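PDB 3C3J: putative tagatose-6-phosphate ketose/aldose isomerase from Escherichia coli, which is a putative isomerase of the SIS family, built from two SIS domains, each with a five-stranded parallel sheet flanked by helices. Local coordinates for residues F219-W224 with M306-I311; W224-L230 with E275-F281; L249-L254 with Q353-N359. All blocks are in the same frame, centred on the assembly; numbering follows the deposited sequence.

Contact 1: F219-W224 with M306-I311; sequences FGYAPW and MRVIAI
The carbonyl oxygen of Phe219 and NH1 of Arg307 lie 3.0 Å apart, the oxygen at the edge of the guanidinium and near its plane. Trp224 attends the same group differently: its CZ3 sits over one guanidinium face, 3.9 Å from CZ of Arg307, and the two planes stand 79° apart, so the indole offers its rim and not its face to the charge. Arginine suits this place because its long chain, with CG anti to the backbone N (chi1 -163°) and a bend at chi3, carries the charge from the strand to the loop. That strand, 307-312, belongs to the parallel sheet of the second SIS domain, and 219-224 is the loop leading into strand 226-231 of the same sheet. Where the loop makes an inverse gamma turn centred on Pro223, selenomethionine Met306 fills in: its SE packs 3.9 Å from both Ala222 CB and Trp224 CB, and its CE meets Pro223 CG. SE also makes an oblique Met-aromatic contact, 5.2 Å from the centroid of the six-membered Trp224 ring. At the other end, the Phe219 ring is met obliquely by two slender isoleucine tips, Ile309 CD1 at 3.5 Å from Phe219 CD1 and Ile311 CD1 at 4.0 Å from Phe219 CE1.

Contact 2: W224-L230 with E275-F281; sequences WKRIVYL and ETLVVVF
Glu275 O is gripped by two backbone donors, Lys225 N at 2.7 Å and Arg226 N at 3.2 Å, and so begins a ladder of bonds between two parallel strands, 226-230 and 276-281, whose axes run 4.6 Å apart at 14°. Leu277 N to Arg226 O follows; Arg226, Val228 and Leu230 turn both N-H and C=O to the partner strand, and the bond from Val279 N to Val228 O is 2.8 Å long. Strand 276-281 is the middle strand of the five-stranded parallel sheet of this SIS domain, and 226-231 lies next to it; Ile227 and Tyr229 bond to strand 255-259 on the other side.

The charged groups gather at the start of the strands. Lys225 and Glu275 run alongside each other in a salt bridge, NZ reaching OE2 on its syn side, 32° out of the carboxylate plane. Arg226 leans its CB against Thr276 OG1, then extends to Gly252 O of the second subunit, while Thr276 OG1 bonds to Asp273.

Apolar packing clothes both faces. Leu277, its CG anti to the backbone N (chi1 170°), lays CD2 squarely over the six-membered ring of Trp224, a CH-pi contact at 3.9 Å from the centroid, and also meets Ile227 CD1. Further along, Tyr229 lies beside Val279 and obliquely against Phe281, Tyr229 CD1 being 3.4 Å from Phe281 CZ. The opposite face pairs Leu230 CD1 with Val278 CG1. Branched valines suit extended backbone; with backbone polar groups bonded between strands, Ile227, Val228, Leu230 and Leu277 to Val280 can be buried as pure hydrocarbon, whereas buried Arg226 and Thr276 need their outside partners.

Contact 3: L249-L254 with Q353-N359; sequences LTAGKL and QSLHMGN
Ser354 and Asn359 close on the carbonyl oxygen of Leu249 from opposite faces of its plane. The hydroxyl, held anti to the serine's backbone N (chi1 -179°), brings Ser354 OG to 2.7 Å from Leu249 O, while Asn359 ND2 donates to the same oxygen at 2.9 Å, 42° out of the carbonyl plane and thus not on a lone pair. Small serine suits the spot: it lets the backbones come close, with its CB 3.8 Å from Leu249 CB, and its hydroxyl still donates to the Leu249 carbonyl oxygen near the end of helix 235-249. The two segments are in fact two helix ends meeting, each finished by a Schellman motif, with Ala251 and Gly358 as the positive-phi residues. The first runs straight into a type I' turn, Thr250 to Lys253, where Gly252 readily takes the left-handed backbone. Thr250 ties the turn to the residue after it and to the helix before it: its OG1 accepts from Leu254 N at 3.1 Å and also bonds to Val246 O. Its methyl CG2 lies alongside Gln353 CB, both side chains pointing the same way. Selenomethionine Met357 comes in across the turn. With CG between its backbone N and carbonyl carbon (chi1 71°), it brings SE to 3.7 Å from Thr250 CB. The Met357 side chain crosses that of Lys253 at about a right angle, with Met357 CE tight against Lys253 CG at 3.4 Å. Lysine offers an aliphatic stem to that methyl, while its bends at chi2 and chi4 fold Lys253 NZ back to Ala251 O at 2.7 Å.

All three contacts lie in the second SIS domain, on the same side of the chain's centre. Contacts 1 and 2 have centres about 7 Å apart, share Trp224, and join through the sheet: strand 276-281 is flanked by 226-231 and 307-312, and Ile309 probably bonds through its backbone to Val278 and Val280. Contact 3 has its centre about 15 Å from each of theirs, where the end of helix 335-356 meets the turn before edge strand 255-259. Along the chain, contact 2 falls between the segments of contact 1, whereas contact 3 alternates with both. Leu254 packs on the backbone of 224-226, where strand 226-231 begins, and contacts 2 and 3 both reach the second subunit.

Contact 1: F219-W224 with M306-I311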
loop_
_atom_site.group_PDB
_atom_site.type_symbol
_atom_site.label_atom_id
_atom_site.label_comp_id
_atom_site.label_asym_id
_atom_site.label_seq_id
_atom_site.Cartn_x
_atom_site.Cartn_y
_atom_site.Cartn_z
ATOM N N PHE A 219 -13.598 6.051 -21.143
ATOM C CA PHE A 219 -13.094 7.404 -20.924
ATOM C C PHE A 219 -12.639 7.997 -22.265
ATOM O O PHE A 219 -12.477 9.213 -22.357
ATOM C CB PHE A 219 -11.932 7.445 -19.928
ATOM C CG PHE A 219 -12.219 6.744 -18.613
ATOM C CD1 PHE A 219 -13.439 6.884 -17.988
ATOM C CD2 PHE A 219 -11.249 5.968 -17.999
ATOM C CE1 PHE A 219 -13.713 6.235 -16.782
ATOM C CE2 PHE A 219 -11.528 5.296 -16.785
ATOM C CZ PHE A 219 -12.748 5.445 -16.197
ATOM N N GLY A 220 -12.410 7.151 -23.277
ATOM C CA GLY A 220 -12.046 7.620 -24.625
ATOM C C GLY A 220 -10.659 7.192 -25.041
ATOM O O GLY A 220 -10.010 6.414 -24.348
ATOM N N TYR A 221 -10.201 7.707 -26.184
ATOM C CA TYR A 221 -8.908 7.321 -26.762
ATOM C C TYR A 221 -7.906 8.474 -26.942
ATOM O O TYR A 221 -7.108 8.476 -27.891
ATOM C CB TYR A 221 -9.124 6.620 -28.101
ATOM C CG TYR A 221 -10.031 5.401 -28.020
ATOM C CD1 TYR A 221 -9.636 4.260 -27.318
ATOM C CD2 TYR A 221 -11.266 5.379 -28.672
ATOM C CE1 TYR A 221 -10.448 3.140 -27.257
ATOM C CE2 TYR A 221 -12.085 4.282 -28.609
ATOM C CZ TYR A 221 -11.673 3.155 -27.903
ATOM O OH TYR A 221 -12.469 2.051 -27.844
ATOM N N ALA A 222 -7.913 9.429 -26.028
ATOM C CA ALA A 222 -6.941 10.525 -26.045
ATOM C C ALA A 222 -5.517 10.013 -25.835
ATOM O O ALA A 222 -5.306 8.944 -25.265
ATOM C CB ALA A 222 -7.302 11.585 -24.997
ATOM N N PRO A 223 -4.516 10.774 -26.299
ATOM C CA PRO A 223 -3.144 10.297 -26.233
ATOM C C PRO A 223 -2.489 10.495 -24.841
ATOM O O PRO A 223 -1.370 10.998 -24.729
ATOM C CB PRO A 223 -2.461 11.123 -27.312
ATOM C CG PRO A 223 -3.227 12.435 -27.310
ATOM C CD PRO A 223 -4.628 12.096 -26.949
ATOM N N TRP A 224 -3.178 10.073 -23.790
ATOM C CA TRP A 224 -2.575 10.114 -22.462
ATOM C C TRP A 224 -1.436 9.094 -22.364
ATOM O O TRP A 224 -1.452 8.060 -23.043
ATOM C CB TRP A 224 -3.620 9.892 -21.353
ATOM C CG TRP A 224 -4.735 9.018 -21.747
ATOM C CD1 TRP A 224 -4.651 7.731 -22.164
ATOM C CD2 TRP A 224 -6.110 9.374 -21.806
ATOM N NE1 TRP A 224 -5.887 7.251 -22.465
ATOM C CE2 TRP A 224 -6.808 8.240 -22.252
ATOM C CE3 TRP A 224 -6.821 10.539 -21.512
ATOM C CZ2 TRP A 224 -8.185 8.226 -22.416
ATOM C CZ3 TRP A 224 -8.193 10.534 -21.681
ATOM C CH2 TRP A 224 -8.858 9.388 -22.130
HETATM N N MSE A 306 -4.264 16.285 -18.613
HETATM C CA MSE A 306 -4.965 16.187 -19.890
HETATM C C MSE A 306 -6.459 16.108 -19.671
HETATM O O MSE A 306 -7.222 16.716 -20.414
HETATM C CB MSE A 306 -4.513 14.958 -20.670
HETATM C CG MSE A 306 -5.173 14.787 -22.053
HETATM SE SE MSE A 306 -4.322 13.329 -23.097
HETATM C CE MSE A 306 -2.830 14.355 -23.901
ATOM N N ARG A 307 -6.875 15.330 -18.663
ATOM C CA ARG A 307 -8.291 15.155 -18.335
ATOM C C ARG A 307 -8.455 14.708 -16.886
ATOM O O ARG A 307 -7.671 13.879 -16.418
ATOM C CB ARG A 307 -8.939 14.113 -19.261
ATOM C CG ARG A 307 -10.464 14.165 -19.262
ATOM C CD ARG A 307 -11.087 13.349 -20.380
ATOM N NE ARG A 307 -10.635 13.809 -21.697
ATOM C CZ ARG A 307 -10.805 13.156 -22.846
ATOM N NH1 ARG A 307 -11.452 11.993 -22.884
ATOM N NH2 ARG A 307 -10.328 13.676 -23.981
ATOM N N VAL A 308 -9.467 15.255 -16.208
ATOM C CA VAL A 308 -9.858 14.851 -14.854
ATOM C C VAL A 308 -11.304 14.384 -14.920
ATOM O O VAL A 308 -12.188 15.156 -15.286
ATOM C CB VAL A 308 -9.730 15.974 -13.816
ATOM C CG1 VAL A 308 -10.151 15.463 -12.383
ATOM C CG2 VAL A 308 -8.284 16.541 -13.788
ATOM N N ILE A 309 -11.541 13.108 -14.587
ATOM C CA ILE A 309 -12.879 12.507 -14.628
ATOM C C ILE A 309 -13.283 12.119 -13.208
ATOM O O ILE A 309 -12.558 11.407 -12.542
ATOM C CB ILE A 309 -12.917 11.234 -15.515
ATOM C CG1 ILE A 309 -12.508 11.539 -16.949
ATOM C CG2 ILE A 309 -14.292 10.559 -15.505
ATOM C CD1 ILE A 309 -12.497 10.300 -17.823
ATOM N N ALA A 310 -14.424 12.629 -12.761
ATOM C CA ALA A 310 -15.047 12.231 -11.511
ATOM C C ALA A 310 -16.125 11.212 -11.832
ATOM O O ALA A 310 -16.968 11.446 -12.717
ATOM C CB ALA A 310 -15.666 13.410 -10.826
ATOM N N ILE A 311 -16.117 10.098 -11.104
ATOM C CA ILE A 311 -17.206 9.128 -11.143
ATOM C C ILE A 311 -17.926 9.175 -9.791
ATOM O O ILE A 311 -17.301 8.987 -8.752
ATOM C CB ILE A 311 -16.712 7.693 -11.474
ATOM C CG1 ILE A 311 -15.825 7.696 -12.730
ATOM C CG2 ILE A 311 -17.893 6.756 -11.670
ATOM C CD1 ILE A 311 -15.225 6.331 -13.077
#

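Contact 2: W224-L230 with E275-F281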
loop_
_atom_site.group_PDB
_atom_site.type_symbol
_atom_site.label_atom_id
_atom_site.label_comp_id
_atom_site.label_asym_id
_atom_site.label_seq_id
_atom_site.Cartn_x
_atom_site.Cartn_y
_atom_site.Cartn_z
ATOM N N TRP A 224 -3.178 10.073 -23.790
ATOM C CA TRP A 224 -2.575 10.114 -22.462
ATOM C C TRP A 224 -1.436 9.094 -22.364
ATOM O O TRP A 224 -1.452 8.060 -23.043
ATOM C CB TRP A 224 -3.620 9.892 -21.353
ATOM C CG TRP A 224 -4.735 9.018 -21.747
ATOM C CD1 TRP A 224 -4.651 7.731 -22.164
ATOM C CD2 TRP A 224 -6.110 9.374 -21.806
ATOM N NE1 TRP A 224 -5.887 7.251 -22.465
ATOM C CE2 TRP A 224 -6.808 8.240 -22.252
ATOM C CE3 TRP A 224 -6.821 10.539 -21.512
ATOM C CZ2 TRP A 224 -8.185 8.226 -22.416
ATOM C CZ3 TRP A 224 -8.193 10.534 -21.681
ATOM C CH2 TRP A 224 -8.858 9.388 -22.130
ATOM N N LYS A 225 -0.443 9.434 -21.545
ATOM C CA LYS A 225 0.717 8.600 -21.248
ATOM C C LYS A 225 0.730 8.112 -19.789
ATOM O O LYS A 225 1.511 7.222 -19.424
ATOM C CB LYS A 225 1.985 9.419 -21.435
ATOM C CG LYS A 225 2.187 9.939 -22.859
ATOM C CD LYS A 225 2.743 8.878 -23.767
ATOM C CE LYS A 225 3.321 9.510 -25.059
ATOM N NZ LYS A 225 4.371 10.540 -24.763
ATOM N N ARG A 226 -0.081 8.738 -18.954
ATOM C CA ARG A 226 -0.180 8.354 -17.539
ATOM C C ARG A 226 -1.632 8.349 -17.156
ATOM O O ARG A 226 -2.408 9.206 -17.598
ATOM C CB ARG A 226 0.569 9.328 -16.638
ATOM C CG ARG A 226 2.051 9.468 -16.988
ATOM C CD ARG A 226 2.763 10.459 -16.092
ATOM N NE ARG A 226 4.214 10.422 -16.296
ATOM C CZ ARG A 226 5.096 11.183 -15.637
ATOM N NH1 ARG A 226 6.388 11.069 -15.901
ATOM N NH2 ARG A 226 4.693 12.048 -14.718
ATOM N N ILE A 227 -1.992 7.369 -16.340
ATOM C CA ILE A 227 -3.293 7.348 -15.721
ATOM C C ILE A 227 -3.134 7.207 -14.216
ATOM O O ILE A 227 -2.290 6.446 -13.742
ATOM C CB ILE A 227 -4.214 6.240 -16.307
ATOM C CG1 ILE A 227 -5.600 6.315 -15.666
ATOM C CG2 ILE A 227 -3.620 4.864 -16.152
ATOM C CD1 ILE A 227 -6.666 5.569 -16.440
ATOM N N VAL A 228 -3.925 7.980 -13.481
ATOM C CA VAL A 228 -3.943 7.917 -12.039
ATOM C C VAL A 228 -5.371 7.695 -11.587
ATOM O O VAL A 228 -6.272 8.475 -11.946
ATOM C CB VAL A 228 -3.444 9.205 -11.346
ATOM C CG1 VAL A 228 -3.337 8.934 -9.782
ATOM C CG2 VAL A 228 -2.144 9.668 -11.943
ATOM N N TYR A 229 -5.568 6.643 -10.791
ATOM C CA TYR A 229 -6.851 6.432 -10.113
ATOM C C TYR A 229 -6.748 6.808 -8.653
ATOM O O TYR A 229 -5.782 6.413 -7.979
ATOM C CB TYR A 229 -7.292 4.964 -10.228
ATOM C CG TYR A 229 -7.753 4.533 -11.605
ATOM C CD1 TYR A 229 -9.079 4.706 -12.007
ATOM C CD2 TYR A 229 -6.890 3.871 -12.468
ATOM C CE1 TYR A 229 -9.524 4.269 -13.256
ATOM C CE2 TYR A 229 -7.310 3.431 -13.707
ATOM C CZ TYR A 229 -8.635 3.631 -14.100
ATOM O OH TYR A 229 -9.054 3.182 -15.326
ATOM N N LEU A 230 -7.758 7.518 -8.150
ATOM C CA LEU A 230 -7.804 7.991 -6.753
ATOM C C LEU A 230 -9.085 7.550 -6.062
ATOM O O LEU A 230 -10.182 7.625 -6.632
ATOM C CB LEU A 230 -7.686 9.523 -6.680
ATOM C CG LEU A 230 -6.488 10.209 -7.350
ATOM C CD1 LEU A 230 -6.581 11.746 -7.323
ATOM C CD2 LEU A 230 -5.184 9.737 -6.699
ATOM N N GLU A 275 -0.214 15.075 -20.178
ATOM C CA GLU A 275 -0.532 13.802 -20.806
ATOM C C GLU A 275 -1.106 12.795 -19.789
ATOM O O GLU A 275 -1.093 11.601 -20.039
ATOM C CB GLU A 275 0.713 13.218 -21.427
ATOM C CG GLU A 275 1.304 14.084 -22.529
ATOM C CD GLU A 275 2.597 13.501 -23.033
ATOM O OE1 GLU A 275 3.537 13.299 -22.223
ATOM O OE2 GLU A 275 2.671 13.204 -24.234
ATOM N N THR A 276 -1.600 13.303 -18.662
ATOM C CA THR A 276 -2.137 12.480 -17.578
ATOM C C THR A 276 -3.649 12.569 -17.495
ATOM O O THR A 276 -4.208 13.671 -17.477
ATOM C CB THR A 276 -1.578 12.921 -16.194
ATOM O OG1 THR A 276 -0.147 12.863 -16.187
ATOM C CG2 THR A 276 -2.147 12.049 -15.060
ATOM N N LEU A 277 -4.289 11.398 -17.436
ATOM C CA LEU A 277 -5.690 11.239 -17.074
ATOM C C LEU A 277 -5.765 10.931 -15.589
ATOM O O LEU A 277 -5.114 10.006 -15.126
ATOM C CB LEU A 277 -6.309 10.040 -17.813
ATOM C CG LEU A 277 -7.709 9.537 -17.403
ATOM C CD1 LEU A 277 -8.797 10.600 -17.545
ATOM C CD2 LEU A 277 -8.084 8.315 -18.226
ATOM N N VAL A 278 -6.600 11.666 -14.879
ATOM C CA VAL A 278 -6.873 11.407 -13.471
ATOM C C VAL A 278 -8.331 11.009 -13.337
ATOM O O VAL A 278 -9.235 11.739 -13.790
ATOM C CB VAL A 278 -6.607 12.652 -12.593
ATOM C CG1 VAL A 278 -6.988 12.362 -11.121
ATOM C CG2 VAL A 278 -5.119 13.117 -12.722
ATOM N N VAL A 279 -8.579 9.857 -12.708
ATOM C CA VAL A 279 -9.947 9.400 -12.447
ATOM C C VAL A 279 -10.182 9.316 -10.945
ATOM O O VAL A 279 -9.432 8.657 -10.230
ATOM C CB VAL A 279 -10.239 8.038 -13.128
ATOM C CG1 VAL A 279 -11.692 7.588 -12.854
ATOM C CG2 VAL A 279 -9.927 8.102 -14.626
ATOM N N VAL A 280 -11.237 9.972 -10.480
ATOM C CA VAL A 280 -11.551 10.038 -9.060
ATOM C C VAL A 280 -12.808 9.247 -8.780
ATOM O O VAL A 280 -13.886 9.569 -9.298
ATOM C CB VAL A 280 -11.710 11.490 -8.568
ATOM C CG1 VAL A 280 -12.039 11.520 -7.062
ATOM C CG2 VAL A 280 -10.441 12.306 -8.891
ATOM N N PHE A 281 -12.664 8.221 -7.948
ATOM C CA PHE A 281 -13.785 7.436 -7.444
ATOM C C PHE A 281 -14.352 8.141 -6.183
ATOM O O PHE A 281 -13.792 8.030 -5.086
ATOM C CB PHE A 281 -13.344 6.010 -7.057
ATOM C CG PHE A 281 -12.759 5.169 -8.194
ATOM C CD1 PHE A 281 -13.031 5.427 -9.543
ATOM C CD2 PHE A 281 -12.004 4.051 -7.884
ATOM C CE1 PHE A 281 -12.494 4.633 -10.536
ATOM C CE2 PHE A 281 -11.491 3.229 -8.865
ATOM C CZ PHE A 281 -11.743 3.501 -10.195
#

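Contact 3: L249-L254 with Q353-N359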
loop_
_atom_site.group_PDB
_atom_site.type_symbol
_atom_site.label_atom_id
_atom_site.label_comp_id
_atom_site.label_asym_id
_atom_site.label_seq_id
_atom_site.Cartn_x
_atom_site.Cartn_y
_atom_site.Cartn_z
ATOM N N LEU A 249 -3.008 -4.745 -19.330
ATOM C CA LEU A 249 -3.637 -4.931 -20.637
ATOM C C LEU A 249 -2.968 -4.082 -21.735
ATOM O O LEU A 249 -3.045 -4.426 -22.932
ATOM C CB LEU A 249 -5.143 -4.684 -20.542
ATOM C CG LEU A 249 -5.903 -5.720 -19.702
ATOM C CD1 LEU A 249 -7.378 -5.429 -19.702
ATOM C CD2 LEU A 249 -5.645 -7.176 -20.161
ATOM N N THR A 250 -2.299 -2.998 -21.334
ATOM C CA THR A 250 -1.519 -2.203 -22.302
ATOM C C THR A 250 -0.047 -2.600 -22.380
ATOM O O THR A 250 0.752 -1.882 -23.000
ATOM C CB THR A 250 -1.612 -0.693 -22.047
ATOM O OG1 THR A 250 -0.889 -0.325 -20.861
ATOM C CG2 THR A 250 -3.090 -0.206 -22.010
ATOM N N ALA A 251 0.306 -3.735 -21.774
ATOM C CA ALA A 251 1.700 -4.206 -21.681
ATOM C C ALA A 251 2.641 -3.096 -21.220
ATOM O O ALA A 251 3.726 -2.915 -21.772
ATOM C CB ALA A 251 2.166 -4.772 -23.042
ATOM N N GLY A 252 2.203 -2.319 -20.238
ATOM C CA GLY A 252 3.033 -1.267 -19.699
ATOM C C GLY A 252 3.054 0.026 -20.474
ATOM O O GLY A 252 3.637 1.008 -20.008
ATOM N N LYS A 253 2.428 0.079 -21.639
ATOM C CA LYS A 253 2.542 1.289 -22.450
ATOM C C LYS A 253 1.902 2.495 -21.802
ATOM O O LYS A 253 2.400 3.606 -21.928
ATOM C CB LYS A 253 1.998 1.051 -23.858
ATOM C CG LYS A 253 2.772 -0.039 -24.625
ATOM C CD LYS A 253 4.301 0.163 -24.631
ATOM C CE LYS A 253 5.026 -1.124 -25.043
ATOM N NZ LYS A 253 4.600 -2.302 -24.216
ATOM N N LEU A 254 0.794 2.307 -21.107
ATOM C CA LEU A 254 0.232 3.401 -20.323
ATOM C C LEU A 254 0.680 3.221 -18.883
ATOM O O LEU A 254 0.304 2.227 -18.234
ATOM C CB LEU A 254 -1.286 3.345 -20.410
ATOM C CG LEU A 254 -2.156 4.496 -19.907
ATOM C CD1 LEU A 254 -1.530 5.896 -20.117
ATOM C CD2 LEU A 254 -3.535 4.391 -20.602
ATOM N N GLN A 353 -8.575 0.246 -24.181
ATOM C CA GLN A 353 -7.248 0.799 -24.417
ATOM C C GLN A 353 -6.333 -0.256 -25.052
ATOM O O GLN A 353 -5.592 0.042 -25.986
ATOM C CB GLN A 353 -6.631 1.306 -23.108
ATOM C CG GLN A 353 -7.308 2.553 -22.542
ATOM C CD GLN A 353 -7.158 3.762 -23.441
ATOM O OE1 GLN A 353 -8.128 4.229 -24.050
ATOM N NE2 GLN A 353 -5.940 4.249 -23.561
ATOM N N SER A 354 -6.391 -1.481 -24.537
ATOM C CA SER A 354 -5.570 -2.587 -25.021
ATOM C C SER A 354 -5.878 -2.862 -26.488
ATOM O O SER A 354 -4.974 -2.956 -27.329
ATOM C CB SER A 354 -5.865 -3.839 -24.193
ATOM O OG SER A 354 -5.084 -4.954 -24.588
ATOM N N LEU A 355 -7.162 -2.994 -26.793
ATOM C CA LEU A 355 -7.575 -3.284 -28.157
ATOM C C LEU A 355 -7.240 -2.133 -29.093
ATOM O O LEU A 355 -6.758 -2.361 -30.214
ATOM C CB LEU A 355 -9.067 -3.589 -28.195
ATOM C CG LEU A 355 -9.401 -4.968 -27.637
ATOM C CD1 LEU A 355 -10.891 -5.147 -27.507
ATOM C CD2 LEU A 355 -8.781 -6.066 -28.515
ATOM N N HIS A 356 -7.479 -0.903 -28.635
ATOM C CA HIS A 356 -7.207 0.302 -29.435
ATOM C C HIS A 356 -5.746 0.413 -29.862
ATOM O O HIS A 356 -5.440 0.895 -30.956
ATOM C CB HIS A 356 -7.614 1.547 -28.662
ATOM C CG HIS A 356 -7.444 2.817 -29.428
ATOM N ND1 HIS A 356 -8.372 3.256 -30.349
ATOM C CD2 HIS A 356 -6.462 3.748 -29.405
ATOM C CE1 HIS A 356 -7.964 4.404 -30.866
ATOM N NE2 HIS A 356 -6.806 4.721 -30.315
HETATM N N MSE A 357 -4.836 -0.027 -29.006
HETATM C CA MSE A 357 -3.424 0.009 -29.358
HETATM C C MSE A 357 -2.957 -1.250 -30.099
HETATM O O MSE A 357 -1.756 -1.440 -30.283
HETATM C CB MSE A 357 -2.585 0.204 -28.101
HETATM C CG MSE A 357 -2.548 -1.010 -27.203
HETATM SE SE MSE A 357 -1.246 -0.787 -25.750
HETATM C CE MSE A 357 0.414 -0.910 -26.842
ATOM N N GLY A 358 -3.879 -2.125 -30.488
ATOM C CA GLY A 358 -3.521 -3.304 -31.278
ATOM C C GLY A 358 -3.000 -4.488 -30.479
ATOM O O GLY A 358 -2.449 -5.440 -31.044
ATOM N N ASN A 359 -3.175 -4.450 -29.164
ATOM C CA ASN A 359 -2.751 -5.559 -28.321
ATOM C C ASN A 359 -3.831 -6.641 -28.269
ATOM O O ASN A 359 -4.946 -6.427 -28.717
ATOM C CB ASN A 359 -2.396 -5.054 -26.920
ATOM C CG ASN A 359 -1.484 -6.006 -26.163
ATOM O OD1 ASN A 359 -0.993 -7.016 -26.706
ATOM N ND2 ASN A 359 -1.261 -5.702 -24.891
#